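Long-range contacts in ethanolamine utilization protein EutL (Clostridium perfringens E str. JGS1987, PDB 4TME), which probably forms part of the shell of the ethanolamine-utilisation microcompartment, where ethanolamine binding is thought to control opening of a pore: residues I15-V19 / H33-L38; L27-H33 / D61-A65. One frame throughout, in Å; residues are numbered along the deposited sequence.

Overall arrangement
From the N terminus, strand 10-16 runs into helix 21-26, and a loop then returns the chain to strand 35-41 beside the first strand. Interaction 1 (15-19 / 33-38) closes this excursion of 13 residues. The chain next passes through strand 35-41 and helix 44-57 to the edge strand 61-67, and interaction 2 (27-33 / 61-65) closes that longer loop of 27 residues. The two closures cross, because 27-33 starts inside the first loop while its partner 61-65 lies beyond it, and they share His33. Interaction 1 joins outer strand 10-16 to its neighbour 35-41; interaction 2 ties the link after helix 21-26 to the other outer strand, 61-67. Leu36 packs against Leu27 and Leu29 where they join.

Interaction 1 (I15-V19 / H33-L38); sequences IISNV and HKSLGL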
loop_
_atom_site.group_PDB
_atom_site.type_symbol
_atom_site.label_atom_id
_atom_site.label_comp_id
_atom_site.label_asym_id
_atom_site.label_seq_id
_atom_site.Cartn_x
_atom_site.Cartn_y
_atom_site.Cartn_z
ATOM N N ILE C 15 25.356 9.641 -3.170
ATOM C CA ILE C 15 26.268 8.504 -3.178
ATOM C C ILE C 15 26.654 8.152 -1.745
ATOM O O ILE C 15 26.844 9.038 -0.908
ATOM C CB ILE C 15 27.539 8.790 -4.017
ATOM C CG1 ILE C 15 27.162 8.759 -5.498
ATOM C CG2 ILE C 15 28.658 7.748 -3.721
ATOM C CD1 ILE C 15 28.310 9.080 -6.448
ATOM N N ILE C 16 26.705 6.851 -1.476
ATOM C CA ILE C 16 27.318 6.291 -0.271
ATOM C C ILE C 16 28.617 5.601 -0.673
ATOM O O ILE C 16 28.601 4.618 -1.423
ATOM C CB ILE C 16 26.392 5.254 0.441
ATOM C CG1 ILE C 16 25.166 5.926 1.022
ATOM C CG2 ILE C 16 27.169 4.484 1.533
ATOM C CD1 ILE C 16 24.090 4.923 1.501
ATOM N N SER C 17 29.751 6.103 -0.202
ATOM C CA SER C 17 31.013 5.420 -0.498
ATOM C C SER C 17 31.304 4.488 0.673
ATOM O O SER C 17 30.915 4.769 1.814
ATOM C CB SER C 17 32.141 6.418 -0.724
ATOM O OG SER C 17 32.242 7.289 0.371
ATOM N N ASN C 18 31.921 3.357 0.379
ATOM C CA ASN C 18 32.359 2.433 1.413
ATOM C C ASN C 18 31.183 2.088 2.320
ATOM O O ASN C 18 31.174 2.412 3.506
ATOM C CB ASN C 18 33.507 3.043 2.210
ATOM C CG ASN C 18 34.651 3.506 1.311
ATOM O OD1 ASN C 18 35.122 2.758 0.450
ATOM N ND2 ASN C 18 35.091 4.751 1.499
ATOM N N VAL C 19 30.181 1.458 1.725
ATOM C CA VAL C 19 28.954 1.150 2.429
ATOM C C VAL C 19 29.272 0.316 3.672
ATOM O O VAL C 19 30.124 -0.577 3.652
ATOM C CB VAL C 19 27.947 0.405 1.504
ATOM C CG1 VAL C 19 28.500 -0.935 1.065
ATOM C CG2 VAL C 19 26.620 0.235 2.206
ATOM N N HIS C 33 30.283 -5.155 -4.119
ATOM C CA HIS C 33 29.485 -3.934 -3.998
ATOM C C HIS C 33 29.971 -3.064 -2.831
ATOM O O HIS C 33 29.569 -3.269 -1.684
ATOM C CB HIS C 33 28.015 -4.272 -3.793
ATOM C CG HIS C 33 27.356 -4.885 -4.990
ATOM N ND1 HIS C 33 26.262 -5.714 -4.895
ATOM C CD2 HIS C 33 27.627 -4.772 -6.313
ATOM C CE1 HIS C 33 25.891 -6.094 -6.104
ATOM N NE2 HIS C 33 26.701 -5.531 -6.981
ATOM N N LYS C 34 30.792 -2.074 -3.133
ATOM C CA LYS C 34 31.421 -1.253 -2.102
ATOM C C LYS C 34 30.798 0.128 -1.965
ATOM O O LYS C 34 30.946 0.778 -0.930
ATOM C CB LYS C 34 32.917 -1.078 -2.401
ATOM C CG LYS C 34 33.669 -2.366 -2.641
ATOM C CD LYS C 34 33.822 -3.165 -1.366
ATOM C CE LYS C 34 34.850 -4.275 -1.545
ATOM N NZ LYS C 34 34.862 -5.208 -0.386
ATOM N N SER C 35 30.100 0.562 -3.009
ATOM C CA SER C 35 29.550 1.906 -3.089
ATOM C C SER C 35 28.140 1.859 -3.624
ATOM O O SER C 35 27.845 1.020 -4.465
ATOM C CB SER C 35 30.408 2.774 -3.993
ATOM O OG SER C 35 31.676 2.981 -3.405
ATOM N N LEU C 36 27.285 2.759 -3.139
ATOM C CA LEU C 36 25.887 2.830 -3.577
ATOM C C LEU C 36 25.542 4.187 -4.170
ATOM O O LEU C 36 26.011 5.210 -3.691
ATOM C CB LEU C 36 24.930 2.561 -2.408
ATOM C CG LEU C 36 25.134 1.261 -1.622
ATOM C CD1 LEU C 36 24.113 1.238 -0.468
ATOM C CD2 LEU C 36 24.993 0.049 -2.506
ATOM N N GLY C 37 24.708 4.185 -5.201
ATOM C CA GLY C 37 24.123 5.401 -5.725
ATOM C C GLY C 37 22.626 5.321 -5.488
ATOM O O GLY C 37 22.002 4.320 -5.818
ATOM N N LEU C 38 22.077 6.375 -4.883
ATOM C CA LEU C 38 20.682 6.464 -4.469
ATOM C C LEU C 38 19.946 7.483 -5.340
ATOM O O LEU C 38 20.460 8.593 -5.551
ATOM C CB LEU C 38 20.586 6.902 -2.998
ATOM C CG LEU C 38 21.425 6.219 -1.912
ATOM C CD1 LEU C 38 21.301 6.973 -0.579
ATOM C CD2 LEU C 38 21.000 4.776 -1.727
#
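Between Ile16 and Leu36 the flat groups that meet are peptide carbonyls, and they are approached differently. Leu36 N reaches Ile16 O at 2.9 Å within the carbonyl plane, whereas Ile16 N, 2.8 Å from Leu36 O, is tilted 19° from the plane of its acceptor. A second, weaker partner of the Leu36 carbonyl is Ile15 CA, whose C-H points at Leu36 O from 3.3 Å. These reciprocal bonds mark Ile16 and Leu36 as an antiparallel hydrogen-bonded pair, and Ile15 with Gly37 is the adjoining non-hydrogen-bonded pair. Such pairing joins edge strand 10-16 to strand 35-41 in the four-stranded antiparallel sheet of the N-terminal BMC domain. Ile15 turns to the sheet face covered by helix 92-106. Ile16 and Leu36 share the other face, where Met23 of helix 21-26 touches both; they lie side by side and point the same way, their CD1 atoms 4.2 Å apart.

Past Ile16 the regular pairing ends. Asn18 takes a left-handed backbone conformation (phi 54°), and Val19 N then bonds Lys34 O at 2.8 Å. Where strand 35-41 begins, Lys34 and Ser35 both face Gly89 of strand 83-89, a classic beta bulge. Val19 CG1 sits between the backbone N and the carbonyl carbon (chi1 63°), which puts it near the carbonyl oxygens of Lys34 and His33, 3.6 Å from Lys34 O; CG2 runs obliquely to Leu36 CD1 at 3.8 Å. The turn also meets the second subunit: NZ of its Lys166 hydrogen-bonds the carbonyl oxygens of Ser17 and Asn18, and Ser17 OG bonds ND1 of its His221.

Interaction 2 (L27-H33 / D61-A65); sequences LELEPHH and DVVYA
His33 and Asp61 tie the loop after helix 21-26 to edge strand 61-67 of the BMC sheet. Two local motifs prepare the meeting: a Schellman motif at Glu28 ends the helix, and a type I beta turn from Glu30 to His33 folds the loop back. On the strand, Val63 and Tyr64 both face Ile86, a classic beta bulge, and both start their side chains toward the loop.

The polar link is a nearly straight hydrogen bond from His33 NE2 to Asp61 OD2, 2.8 Å long with an angle of 172° at the hydrogen. OD2 lies almost in the imidazole plane, accepts through its anti lone pair, and belongs to a carboxylate turned 71° from the ring. Glu30 CB lies 3.5 Å above one face of the His33 ring, offset toward its rim. His32 NE2 comes within 4.0 Å of the same OD2, too far for a bond; the nearby carboxylate could favour a protonated His32.

Apolar contacts continue along the strand. Val63 CG1 is anti to the carbonyl carbon (chi1 -63°) and CG2 between that carbon and N, which sends CG1 obliquely to the His33 ring, 3.7 Å from His33 CE1, and CG2 to Leu29 CD2 at 3.8 Å. Leu27 crosses Tyr64 at about a right angle, and Leu27 CD2 approaches the ring obliquely, 3.8 Å from Tyr64 CD2; the Tyr64 hydroxyl bonds Pro178 O of the second subunit.

Water mediates the backbone link. One molecule at the Tyr64 ring edge, in its plane, donates both hydrogens, to Leu27 O at 2.6 Å and to Val63 O at 2.7 Å.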
loop_
_atom_site.group_PDB
_atom_site.type_symbol
_atom_site.label_atom_id
_atom_site.label_comp_id
_atom_site.label_asym_id
_atom_site.label_seq_id
_atom_site.Cartn_x
_atom_site.Cartn_y
_atom_site.Cartn_z
ATOM N N LEU C 27 20.791 -5.099 2.738
ATOM C CA LEU C 27 20.484 -4.932 1.317
ATOM C C LEU C 27 20.895 -6.158 0.485
ATOM O O LEU C 27 20.690 -6.182 -0.728
ATOM C CB LEU C 27 21.179 -3.688 0.770
ATOM C CG LEU C 27 20.667 -2.352 1.295
ATOM C CD1 LEU C 27 21.545 -1.215 0.781
ATOM C CD2 LEU C 27 19.198 -2.140 0.893
ATOM N N GLU C 28 21.471 -7.158 1.145
ATOM C CA GLU C 28 21.888 -8.396 0.492
ATOM C C GLU C 28 22.841 -8.145 -0.682
ATOM O O GLU C 28 22.722 -8.756 -1.752
ATOM C CB GLU C 28 20.652 -9.182 0.026
ATOM C CG GLU C 28 19.704 -9.515 1.167
ATOM C CD GLU C 28 18.534 -10.391 0.756
ATOM O OE1 GLU C 28 18.020 -10.244 -0.372
ATOM O OE2 GLU C 28 18.120 -11.223 1.581
ATOM N N LEU C 29 23.794 -7.251 -0.461
ATOM C CA LEU C 29 24.779 -6.898 -1.476
ATOM C C LEU C 29 25.796 -8.004 -1.698
ATOM O O LEU C 29 26.077 -8.807 -0.792
ATOM C CB LEU C 29 25.518 -5.633 -1.076
ATOM C CG LEU C 29 24.674 -4.383 -0.834
ATOM C CD1 LEU C 29 25.604 -3.249 -0.477
ATOM C CD2 LEU C 29 23.852 -4.045 -2.066
ATOM N N GLU C 30 26.382 -8.009 -2.894
ATOM C CA GLU C 30 27.517 -8.881 -3.192
ATOM C C GLU C 30 28.803 -8.313 -2.604
ATOM O O GLU C 30 28.900 -7.113 -2.350
ATOM C CB GLU C 30 27.688 -9.060 -4.705
ATOM C CG GLU C 30 26.473 -9.599 -5.434
ATOM C CD GLU C 30 26.088 -10.988 -4.985
ATOM O OE1 GLU C 30 26.880 -11.632 -4.266
ATOM O OE2 GLU C 30 24.986 -11.440 -5.354
ATOM N N PRO C 31 29.816 -9.173 -2.399
ATOM C CA PRO C 31 31.078 -8.728 -1.803
ATOM C C PRO C 31 31.742 -7.580 -2.555
ATOM O O PRO C 31 32.392 -6.745 -1.930
ATOM C CB PRO C 31 31.955 -9.989 -1.861
ATOM C CG PRO C 31 31.003 -11.110 -1.840
ATOM C CD PRO C 31 29.802 -10.632 -2.619
ATOM N N HIS C 32 31.579 -7.522 -3.874
ATOM C CA HIS C 32 32.267 -6.490 -4.650
ATOM C C HIS C 32 31.490 -5.167 -4.687
ATOM O O HIS C 32 31.997 -4.174 -5.208
ATOM C CB HIS C 32 32.536 -6.977 -6.081
ATOM C CG HIS C 32 31.316 -7.448 -6.795
ATOM N ND1 HIS C 32 30.782 -8.704 -6.599
ATOM C CD2 HIS C 32 30.525 -6.839 -7.708
ATOM C CE1 HIS C 32 29.706 -8.842 -7.351
ATOM N NE2 HIS C 32 29.526 -7.725 -8.030
ATOM N N HIS C 33 30.283 -5.155 -4.119
ATOM C CA HIS C 33 29.485 -3.934 -3.998
ATOM C C HIS C 33 29.971 -3.064 -2.831
ATOM O O HIS C 33 29.569 -3.269 -1.684
ATOM C CB HIS C 33 28.015 -4.272 -3.793
ATOM C CG HIS C 33 27.356 -4.885 -4.990
ATOM N ND1 HIS C 33 26.262 -5.714 -4.895
ATOM C CD2 HIS C 33 27.627 -4.772 -6.313
ATOM C CE1 HIS C 33 25.891 -6.094 -6.104
ATOM N NE2 HIS C 33 26.701 -5.531 -6.981
ATOM N N ASP C 61 25.189 -2.474 -10.728
ATOM C CA ASP C 61 24.033 -3.379 -10.675
ATOM C C ASP C 61 22.877 -2.659 -10.002
ATOM O O ASP C 61 23.093 -1.888 -9.072
ATOM C CB ASP C 61 24.343 -4.639 -9.862
ATOM C CG ASP C 61 25.437 -5.497 -10.462
ATOM O OD1 ASP C 61 25.403 -5.773 -11.675
ATOM O OD2 ASP C 61 26.328 -5.919 -9.697
ATOM N N VAL C 62 21.630 -2.919 -10.425
ATOM C CA VAL C 62 20.492 -2.419 -9.653
ATOM C C VAL C 62 20.247 -3.381 -8.513
ATOM O O VAL C 62 19.940 -4.552 -8.761
ATOM C CB VAL C 62 19.243 -2.289 -10.517
ATOM C CG1 VAL C 62 18.043 -1.788 -9.686
ATOM C CG2 VAL C 62 19.549 -1.363 -11.696
ATOM N N VAL C 63 20.397 -2.909 -7.276
ATOM C CA VAL C 63 20.286 -3.803 -6.122
ATOM C C VAL C 63 19.040 -3.522 -5.309
ATOM O O VAL C 63 18.686 -4.308 -4.415
ATOM C CB VAL C 63 21.529 -3.713 -5.209
ATOM C CG1 VAL C 63 22.757 -4.172 -5.990
ATOM C CG2 VAL C 63 21.715 -2.316 -4.627
ATOM N N TYR C 64 18.362 -2.426 -5.627
ATOM C CA TYR C 64 17.137 -2.056 -4.923
ATOM C C TYR C 64 16.291 -1.175 -5.820
ATOM O O TYR C 64 16.793 -0.244 -6.458
ATOM C CB TYR C 64 17.482 -1.338 -3.607
ATOM C CG TYR C 64 16.354 -1.361 -2.582
ATOM C CD1 TYR C 64 15.345 -0.422 -2.624
ATOM C CD2 TYR C 64 16.319 -2.326 -1.590
ATOM C CE1 TYR C 64 14.293 -0.442 -1.678
ATOM C CE2 TYR C 64 15.301 -2.350 -0.655
ATOM C CZ TYR C 64 14.289 -1.397 -0.710
ATOM O OH TYR C 64 13.254 -1.456 0.226
ATOM N N ALA C 65 14.988 -1.464 -5.900
ATOM C CA ALA C 65 14.108 -0.720 -6.784
ATOM C C ALA C 65 12.671 -0.906 -6.346
ATOM O O ALA C 65 12.093 -1.982 -6.569
ATOM C CB ALA C 65 14.279 -1.198 -8.244
HETATM O O HOH W 1 18.706 -4.812 -1.795
#